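Side-chain contacts in AF1502 (PDB 5A1Q), which is of unknown function but represents the STAC domain, a module associated with transmembrane solute transport and two-component signal transduction systems: residues A[5-10]-A[24-29]; A[15-20]-A[60-65]; A[49-52]-A[56-59]. All coordinates share one frame; numbering follows the deposited sequence. Where two conformers were deposited one is given.

Interaction 1: residues A[5-10]-A[24-29]; sequences ITYKKL and IFLNKA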
loop_
_atom_site.group_PDB
_atom_site.type_symbol
_atom_site.label_atom_id
_atom_site.label_comp_id
_atom_site.label_asym_id
_atom_site.label_seq_id
_atom_site.Cartn_x
_atom_site.Cartn_y
_atom_site.Cartn_z
ATOM N N ILE A 5 -9.280 9.304 -15.397
ATOM C CA ILE A 5 -8.933 9.552 -14.007
ATOM C C ILE A 5 -7.509 10.168 -14.029
ATOM O O ILE A 5 -6.645 9.723 -14.788
ATOM C CB ILE A 5 -9.006 8.259 -13.139
ATOM C CG1 ILE A 5 -10.436 7.651 -13.247
ATOM C CG2 ILE A 5 -8.744 8.544 -11.648
ATOM C CD1 ILE A 5 -11.580 8.600 -12.879
ATOM N N THR A 6 -7.302 11.208 -13.225
ATOM C CA THR A 6 -5.992 11.848 -13.063
ATOM C C THR A 6 -5.626 11.841 -11.572
ATOM O O THR A 6 -6.455 11.616 -10.660
ATOM C CB THR A 6 -6.038 13.284 -13.581
ATOM O OG1 THR A 6 -6.994 14.010 -12.787
ATOM C CG2 THR A 6 -6.393 13.340 -15.032
ATOM N N TYR A 7 -4.354 12.143 -11.282
ATOM C CA TYR A 7 -3.983 12.388 -9.932
ATOM C C TYR A 7 -4.853 13.485 -9.237
ATOM O O TYR A 7 -5.323 13.289 -8.109
ATOM C CB TYR A 7 -2.498 12.760 -9.853
ATOM C CG TYR A 7 -2.045 13.153 -8.467
ATOM C CD1 TYR A 7 -2.064 14.498 -8.039
ATOM C CD2 TYR A 7 -1.494 12.241 -7.657
ATOM C CE1 TYR A 7 -1.620 14.840 -6.754
ATOM C CE2 TYR A 7 -1.122 12.543 -6.327
ATOM C CZ TYR A 7 -1.128 13.860 -5.916
ATOM O OH TYR A 7 -0.684 14.165 -4.662
ATOM N N LYS A 8 -5.050 14.610 -9.906
ATOM C CA LYS A 8 -5.848 15.683 -9.328
ATOM C C LYS A 8 -7.261 15.185 -9.022
ATOM O O LYS A 8 -7.830 15.457 -7.937
ATOM C CB LYS A 8 -5.893 16.878 -10.245
ATOM C CG LYS A 8 -6.708 18.067 -9.713
ATOM N N LYS A 9 -7.848 14.453 -9.965
ATOM C CA LYS A 9 -9.212 13.970 -9.777
ATOM C C LYS A 9 -9.284 13.008 -8.554
ATOM O O LYS A 9 -10.175 13.157 -7.678
ATOM C CB LYS A 9 -9.755 13.330 -11.076
ATOM C CG LYS A 9 -11.037 12.559 -10.900
ATOM C CD LYS A 9 -12.204 13.496 -10.756
ATOM C CE LYS A 9 -13.498 12.781 -11.097
ATOM N NZ LYS A 9 -14.681 13.528 -10.586
ATOM N N LEU A 10 -8.343 12.056 -8.448
ATOM C CA LEU A 10 -8.388 11.069 -7.460
ATOM C C LEU A 10 -8.108 11.731 -6.081
ATOM O O LEU A 10 -8.809 11.457 -5.105
ATOM C CB LEU A 10 -7.414 9.943 -7.828
ATOM C CG LEU A 10 -7.408 8.823 -6.843
ATOM C CD1 LEU A 10 -8.806 8.207 -6.824
ATOM C CD2 LEU A 10 -6.370 7.779 -7.171
ATOM N N ILE A 24 -1.118 12.481 1.791
ATOM C CA ILE A 24 -0.055 11.557 2.181
ATOM C C ILE A 24 -0.450 10.085 1.981
ATOM O O ILE A 24 0.379 9.299 1.487
ATOM C CB ILE A 24 0.536 11.822 3.574
ATOM C CG1 ILE A 24 -0.454 11.463 4.661
ATOM C CG2 ILE A 24 0.997 13.262 3.675
ATOM C CD1 ILE A 24 0.183 11.270 6.011
ATOM N N PHE A 25 -1.700 9.705 2.241
ATOM C CA PHE A 25 -2.089 8.321 2.021
ATOM C C PHE A 25 -1.958 7.985 0.514
ATOM O O PHE A 25 -1.462 6.889 0.157
ATOM C CB PHE A 25 -3.506 8.057 2.531
ATOM C CG PHE A 25 -3.587 7.999 4.014
ATOM C CD1 PHE A 25 -2.973 6.966 4.719
ATOM C CD2 PHE A 25 -4.249 8.971 4.723
ATOM C CE1 PHE A 25 -3.050 6.836 6.062
ATOM C CE2 PHE A 25 -4.336 8.825 6.095
ATOM C CZ PHE A 25 -3.691 7.792 6.768
ATOM N N LEU A 26 -2.462 8.865 -0.321
ATOM C CA LEU A 26 -2.413 8.596 -1.793
ATOM C C LEU A 26 -0.918 8.442 -2.226
ATOM O O LEU A 26 -0.572 7.525 -2.976
ATOM C CB LEU A 26 -3.124 9.679 -2.568
ATOM C CG LEU A 26 -3.043 9.650 -4.091
ATOM C CD1 LEU A 26 -3.562 8.308 -4.575
ATOM C CD2 LEU A 26 -3.751 10.866 -4.731
ATOM N N ASN A 27 -0.078 9.394 -1.827
ATOM C CA ASN A 27 1.304 9.384 -2.283
ATOM C C ASN A 27 2.016 8.081 -1.721
ATOM O O ASN A 27 2.776 7.412 -2.457
ATOM C CB ASN A 27 2.010 10.602 -1.756
ATOM C CG ASN A 27 1.530 11.916 -2.382
ATOM O OD1 ASN A 27 0.880 11.968 -3.432
ATOM N ND2 ASN A 27 1.933 12.978 -1.770
ATOM N N LYS A 28 1.802 7.762 -0.435
ATOM C CA LYS A 28 2.489 6.587 0.123
ATOM C C LYS A 28 1.989 5.271 -0.583
ATOM O O LYS A 28 2.801 4.351 -0.857
ATOM C CB LYS A 28 2.294 6.504 1.614
ATOM C CG LYS A 28 2.991 7.662 2.360
ATOM C CD LYS A 28 4.464 7.575 2.444
ATOM C CE LYS A 28 5.085 8.833 3.074
ATOM N NZ LYS A 28 6.397 9.072 2.395
ATOM N N ALA A 29 0.691 5.191 -0.937
ATOM C CA ALA A 29 0.214 4.007 -1.642
ATOM C C ALA A 29 0.891 3.920 -3.041
ATOM O O ALA A 29 1.328 2.877 -3.481
ATOM C CB ALA A 29 -1.304 4.069 -1.790
#

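Interaction 2: residues A[15-20]-A[60-65]; sequences KKEIGP and VEIVEE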
loop_
_atom_site.group_PDB
_atom_site.type_symbol
_atom_site.label_atom_id
_atom_site.label_comp_id
_atom_site.label_asym_id
_atom_site.label_seq_id
_atom_site.Cartn_x
_atom_site.Cartn_y
_atom_site.Cartn_z
ATOM N N LYS A 15 -9.945 13.702 -0.810
ATOM C CA LYS A 15 -9.965 14.783 0.156
ATOM C C LYS A 15 -11.383 15.128 0.554
ATOM O O LYS A 15 -11.593 15.485 1.719
ATOM C CB LYS A 15 -9.319 16.026 -0.384
ATOM C CG LYS A 15 -7.832 15.972 -0.453
ATOM C CD LYS A 15 -7.353 17.273 -1.082
ATOM C CE LYS A 15 -5.975 17.601 -0.617
ATOM N NZ LYS A 15 -5.520 18.798 -1.384
ATOM N N LYS A 16 -12.340 14.992 -0.386
ATOM C CA LYS A 16 -13.750 15.208 -0.053
ATOM C C LYS A 16 -14.182 14.319 1.124
ATOM O O LYS A 16 -15.000 14.749 1.962
ATOM C CB LYS A 16 -14.628 14.955 -1.286
ATOM C CG LYS A 16 -15.983 15.631 -1.301
ATOM C CD LYS A 16 -16.289 16.179 -2.684
ATOM C CE LYS A 16 -15.518 17.470 -2.953
ATOM N NZ LYS A 16 -15.462 17.819 -4.398
ATOM N N GLU A 17 -13.715 13.074 1.158
ATOM C CA GLU A 17 -14.087 12.113 2.211
ATOM C C GLU A 17 -13.195 12.155 3.487
ATOM O O GLU A 17 -13.706 12.097 4.619
ATOM C CB GLU A 17 -14.092 10.692 1.617
ATOM C CG GLU A 17 -15.177 10.450 0.584
ATOM C CD GLU A 17 -16.548 10.643 1.181
ATOM O OE1 GLU A 17 -16.786 10.120 2.284
ATOM O OE2 GLU A 17 -17.350 11.368 0.581
ATOM N N ILE A 18 -11.890 12.327 3.299
ATOM C CA ILE A 18 -10.829 12.035 4.283
ATOM C C ILE A 18 -10.131 13.335 4.802
ATOM O O ILE A 18 -9.428 13.327 5.838
ATOM C CB ILE A 18 -9.801 11.041 3.659
ATOM C CG1 ILE A 18 -10.425 9.595 3.544
ATOM C CG2 ILE A 18 -8.499 10.970 4.398
ATOM C CD1 ILE A 18 -9.745 8.753 2.452
ATOM N N GLY A 19 -10.259 14.441 4.091
ATOM C CA GLY A 19 -9.576 15.690 4.438
ATOM C C GLY A 19 -8.197 15.785 3.861
ATOM O O GLY A 19 -7.726 14.896 3.109
ATOM N N PRO A 20 -7.471 16.856 4.242
ATOM C CA PRO A 20 -6.153 17.131 3.655
ATOM C C PRO A 20 -5.120 15.983 3.702
ATOM O O PRO A 20 -4.256 15.850 2.823
ATOM C CB PRO A 20 -5.704 18.383 4.448
ATOM C CG PRO A 20 -6.916 19.027 4.889
ATOM C CD PRO A 20 -7.951 17.966 5.072
ATOM N N VAL A 60 -12.885 5.191 1.390
ATOM C CA VAL A 60 -12.360 4.776 0.084
ATOM C C VAL A 60 -13.446 4.051 -0.733
ATOM O O VAL A 60 -13.523 4.242 -1.962
ATOM C CB VAL A 60 -11.083 3.918 0.272
ATOM C CG1 VAL A 60 -10.601 3.377 -1.077
ATOM C CG2 VAL A 60 -10.049 4.714 1.005
ATOM N N GLU A 61 -14.310 3.246 -0.092
ATOM C CA GLU A 61 -15.409 2.540 -0.721
ATOM C C GLU A 61 -16.328 3.608 -1.345
ATOM O O GLU A 61 -16.804 3.466 -2.480
ATOM C CB GLU A 61 -16.159 1.636 0.326
ATOM C CG GLU A 61 -15.367 0.358 0.705
ATOM C CD GLU A 61 -15.847 -0.546 1.862
ATOM O OE1 GLU A 61 -16.578 -0.124 2.799
ATOM O OE2 GLU A 61 -15.422 -1.735 1.843
ATOM N N ILE A 62 -16.593 4.683 -0.595
ATOM C CA ILE A 62 -17.455 5.776 -1.110
ATOM C C ILE A 62 -16.814 6.413 -2.396
ATOM O O ILE A 62 -17.511 6.604 -3.396
ATOM C CB ILE A 62 -17.756 6.822 -0.009
ATOM C CG1 ILE A 62 -18.677 6.171 1.018
ATOM C CG2 ILE A 62 -18.352 8.085 -0.684
ATOM C CD1 ILE A 62 -18.878 6.980 2.266
ATOM N N VAL A 63 -15.500 6.678 -2.351
ATOM C CA VAL A 63 -14.831 7.200 -3.578
ATOM C C VAL A 63 -14.945 6.230 -4.713
ATOM O O VAL A 63 -15.319 6.617 -5.811
ATOM C CB VAL A 63 -13.343 7.462 -3.296
ATOM C CG1 VAL A 63 -12.593 7.871 -4.575
ATOM C CG2 VAL A 63 -13.176 8.564 -2.283
ATOM N N GLU A 64 -14.683 4.949 -4.450
ATOM C CA GLU A 64 -14.849 3.942 -5.528
ATOM C C GLU A 64 -16.236 3.956 -6.131
ATOM O O GLU A 64 -16.437 3.934 -7.348
ATOM C CB GLU A 64 -14.567 2.545 -5.013
ATOM C CG GLU A 64 -13.108 2.338 -4.659
ATOM C CD GLU A 64 -12.625 0.921 -4.899
ATOM O OE1 GLU A 64 -13.090 0.275 -5.858
ATOM O OE2 GLU A 64 -11.743 0.466 -4.140
ATOM N N GLU A 65 -17.245 3.998 -5.260
ATOM C CA GLU A 65 -18.599 4.016 -5.687
ATOM C C GLU A 65 -18.954 5.223 -6.574
ATOM O O GLU A 65 -19.611 5.064 -7.593
ATOM C CB GLU A 65 -19.529 3.971 -4.436
ATOM C CG GLU A 65 -19.715 2.543 -3.913
ATOM C CD GLU A 65 -20.272 2.486 -2.480
ATOM O OE1 GLU A 65 -20.579 3.565 -1.927
ATOM O OE2 GLU A 65 -20.336 1.365 -1.905
#

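Interaction 3: residues A[49-52]-A[56-59]; sequences VLKM and LREY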
loop_
_atom_site.group_PDB
_atom_site.type_symbol
_atom_site.label_atom_id
_atom_site.label_comp_id
_atom_site.label_asym_id
_atom_site.label_seq_id
_atom_site.Cartn_x
_atom_site.Cartn_y
_atom_site.Cartn_z
ATOM N N VAL A 49 -5.285 -0.727 -2.267
ATOM C CA VAL A 49 -4.368 -0.572 -1.111
ATOM C C VAL A 49 -4.991 0.241 0.015
ATOM O O VAL A 49 -5.038 -0.177 1.142
ATOM C CB VAL A 49 -2.979 -0.006 -1.517
ATOM C CG1 VAL A 49 -2.069 0.276 -0.337
ATOM C CG2 VAL A 49 -2.369 -0.950 -2.541
ATOM N N LEU A 50 -5.569 1.404 -0.309
ATOM C CA LEU A 50 -6.140 2.259 0.668
ATOM C C LEU A 50 -7.389 1.648 1.299
ATOM O O LEU A 50 -7.636 1.905 2.506
ATOM C CB LEU A 50 -6.447 3.634 0.103
ATOM C CG LEU A 50 -5.197 4.430 -0.344
ATOM C CD1 LEU A 50 -5.616 5.760 -0.984
ATOM C CD2 LEU A 50 -4.224 4.556 0.784
ATOM N N LYS A 51 -8.129 0.813 0.575
ATOM C CA LYS A 51 -9.250 0.085 1.177
ATOM C C LYS A 51 -8.815 -0.917 2.275
ATOM O O LYS A 51 -9.618 -1.281 3.133
ATOM C CB LYS A 51 -10.036 -0.621 0.107
ATOM C CG LYS A 51 -11.437 -0.930 0.531
ATOM C CD LYS A 51 -12.386 -0.925 -0.673
ATOM C CE LYS A 51 -11.831 -1.690 -1.863
ATOM N NZ LYS A 51 -12.950 -2.033 -2.799
HETATM N N MSE A 52 -7.553 -1.370 2.201
HETATM C CA MSE A 52 -7.001 -2.326 3.212
HETATM C C MSE A 52 -6.661 -1.554 4.502
HETATM O O MSE A 52 -6.316 -2.165 5.545
HETATM C CB MSE A 52 -5.819 -3.154 2.582
HETATM C CG MSE A 52 -6.268 -4.255 1.609
HETATM SE SE MSE A 52 -4.746 -5.023 0.590
HETATM C CE MSE A 52 -3.727 -5.661 2.156
ATOM N N LEU A 56 -9.584 4.058 6.893
ATOM C CA LEU A 56 -9.982 4.697 5.637
ATOM C C LEU A 56 -11.040 3.914 4.876
ATOM O O LEU A 56 -11.670 4.510 4.009
ATOM C CB LEU A 56 -8.814 4.937 4.672
ATOM C CG LEU A 56 -7.662 5.738 5.285
ATOM C CD1 LEU A 56 -6.630 5.990 4.197
ATOM C CD2 LEU A 56 -8.101 7.081 5.865
ATOM N N ARG A 57 -11.177 2.613 5.153
ATOM C CA ARG A 57 -11.898 1.678 4.252
ATOM C C ARG A 57 -13.294 2.209 3.800
ATOM O O ARG A 57 -13.523 2.262 2.587
ATOM C CB ARG A 57 -12.065 0.308 4.886
ATOM C CG ARG A 57 -12.925 -0.646 4.085
ATOM C CD ARG A 57 -12.824 -2.046 4.685
ATOM N NE ARG A 57 -13.240 -2.071 6.096
ATOM C CZ ARG A 57 -12.713 -2.828 7.063
ATOM N NH1 ARG A 57 -11.695 -3.658 6.833
ATOM N NH2 ARG A 57 -13.217 -2.741 8.292
ATOM N N GLU A 58 -14.120 2.658 4.722
ATOM C CA GLU A 58 -15.465 3.096 4.308
ATOM C C GLU A 58 -15.402 4.287 3.372
ATOM O O GLU A 58 -16.146 4.385 2.371
ATOM C CB GLU A 58 -16.306 3.449 5.533
ATOM C CG GLU A 58 -17.780 3.507 5.179
ATOM C CD GLU A 58 -18.648 3.962 6.318
ATOM O OE1 GLU A 58 -18.801 5.196 6.472
ATOM O OE2 GLU A 58 -19.180 3.080 7.038
ATOM N N TYR A 59 -14.495 5.194 3.667
ATOM C CA TYR A 59 -14.375 6.424 2.909
ATOM C C TYR A 59 -13.851 6.119 1.499
ATOM O O TYR A 59 -14.282 6.699 0.510
ATOM C CB TYR A 59 -13.451 7.427 3.652
ATOM C CG TYR A 59 -13.914 7.683 5.053
ATOM C CD1 TYR A 59 -14.901 8.636 5.273
ATOM C CD2 TYR A 59 -13.496 6.898 6.142
ATOM C CE1 TYR A 59 -15.405 8.866 6.537
ATOM C CE2 TYR A 59 -13.987 7.140 7.411
ATOM C CZ TYR A 59 -14.948 8.119 7.590
ATOM O OH TYR A 59 -15.462 8.366 8.844
#

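Interaction 1: residues A[5-10]-A[24-29]
The packing of the first helix of this all-helical domain, 7-18, against the next, 22-33, begins with Tyr7 reaching across to Leu26 and Asn27. Tyr7 opens its helix directly after the N-cap Thr6, whose OG1 accepts from Lys9 N at 3.0 Å. CG anti to the backbone N (chi1 175°) lets the ring span the gap to helix 22-33. Its hydroxyl donates to Asn27, OH to OD1 3.0 Å, arriving in the carbonyl plane on a lone pair with a C=O...O angle of 131°. The amide meets the ring at its edge and the two planes lie only 14° apart, so phenol and amide form an almost flat pair. Asparagine suits this place because a short side chain brings a carbonyl acceptor to the phenol. Below the polar end the contact is apolar: Leu26 CD2 comes to 3.5 Å from Tyr7 CE2, and also touches Tyr7 CD2. The other methyl of Leu26, CD1, turns to Leu10 CD2 at 3.9 Å, and the branched leucine thus serves two partners one helical turn apart. A phenylalanine in place of Tyr7 could still meet Leu26, but would probably leave Asn27 OD1 without its donor and the amide freer to turn. Val38, in a loop, packs on both Tyr7 and Leu10, while helix 43-51 adds Leu47 against Leu10 and Ile46 against Leu26; elsewhere on segment 24-29, Phe25, Lys28 and Ala29 meet the second subunit.

Interaction 2: residues A[15-20]-A[60-65]
Glu17 lays its carboxylate against the side of Ile62, where helix 7-18 and helix 57-70, the first and last of the domain, come together. The closest approach is from Glu17 CD to Ile62 CG2, 3.6 Å. Both oxygens share in it: OE2 lies 3.7 Å from Ile62 CG2, and OE1 reaches the far methyl, CD1 of Ile62, at 3.8 Å. The two side chains meet at about a right angle, the carboxylate lying across the branched isoleucine. One step further in, Glu17 CG touches Val63 CG2 at 4.0 Å as the two side chains run past each other in opposite directions. Ile18 makes the looser, purely apolar contact, its CD1 lying 4.3 Å from Val60 CG2. The bend of the glutamate at chi2 (-61°) folds the carboxylate over Ile62 instead of letting the chain extend straight outward. Beyond this shell stands Arg66, one turn on from Ile62, which makes a salt bridge to Glu17 OE2 and so fixes the polar end. Tyr59 packs on Glu17 and Ile18 from the same helix. Leu47 and Leu50 of helix 43-51 back Val60, while Glu13 and Leu14 continue the packing on Val63. Helix 7-18 stops just past the contact: Gly19 N still bonds to Lys15 O, but Gly19 has a positive phi (87°) at backbone angles that call for glycine, and the chain turns away. Glutamate suits its place because its methylenes can pack on valine and isoleucine while its charge finds an arginine. The methyl groups of Ile62 cover part of the carboxylate, which may strengthen its attraction to Arg66 somewhat.

Interaction 3: residues A[49-52]-A[56-59]
Arg57 runs its aliphatic shank past the carbonyl of Lys51, with Arg57 CB 3.4 Å from Lys51 O and CG and CD following nearly as close. An extended start, CG anti to the backbone N at chi1 174°, keeps the three methylenes beside the carbonyl before the chain bends toward the guanidinium. Leu56 CB lies less closely on Leu50 O, at 3.9 Å. The residues belong to a tight helix-to-helix connection, in which a short link joins helix 43-51 to helix 57-70 and brings Lys51 and Arg57 within 4.4 Å, CA to CA. Apolar contacts lie to both flanks of the turn. On the buried flank the methyls Leu50 CD2 and Leu56 CD1 stand 4.4 Å apart, and Phe25 of helix 22-33 packs on both leucines; leucine suits both places, its terminal methyls filling the side of the turn that faces the core. On the more exposed flank Lys51 CG meets Arg57 CG at 3.9 Å, the two shanks crossing at about a right angle. As for charges, Lys51 bends at chi3 (46°) and carries NZ to a salt bridge with Glu64, about two helical turns on from Arg57.

Helix 7-18 carries one side of interaction 1 near its start and one side of interaction 2 at its end, their centres about 11 Å apart. Interactions 2 and 3 share helix 57-70, with centres about 9 Å apart, and are tied by a salt bridge from Lys51 NZ to Glu64 OE2 (3.1 Å) and by Ile18 CG1 packing on Tyr59 CB (3.7 Å). Interactions 1 and 3 are about 13 Å apart between centres, yet Phe25 CG reaches Leu56 CD1 at 3.7 Å and Ala29 CB reaches Leu50 CD2 at 3.9 Å. Both also border the second subunit, whereas interaction 2 meets no other chain of the assembly.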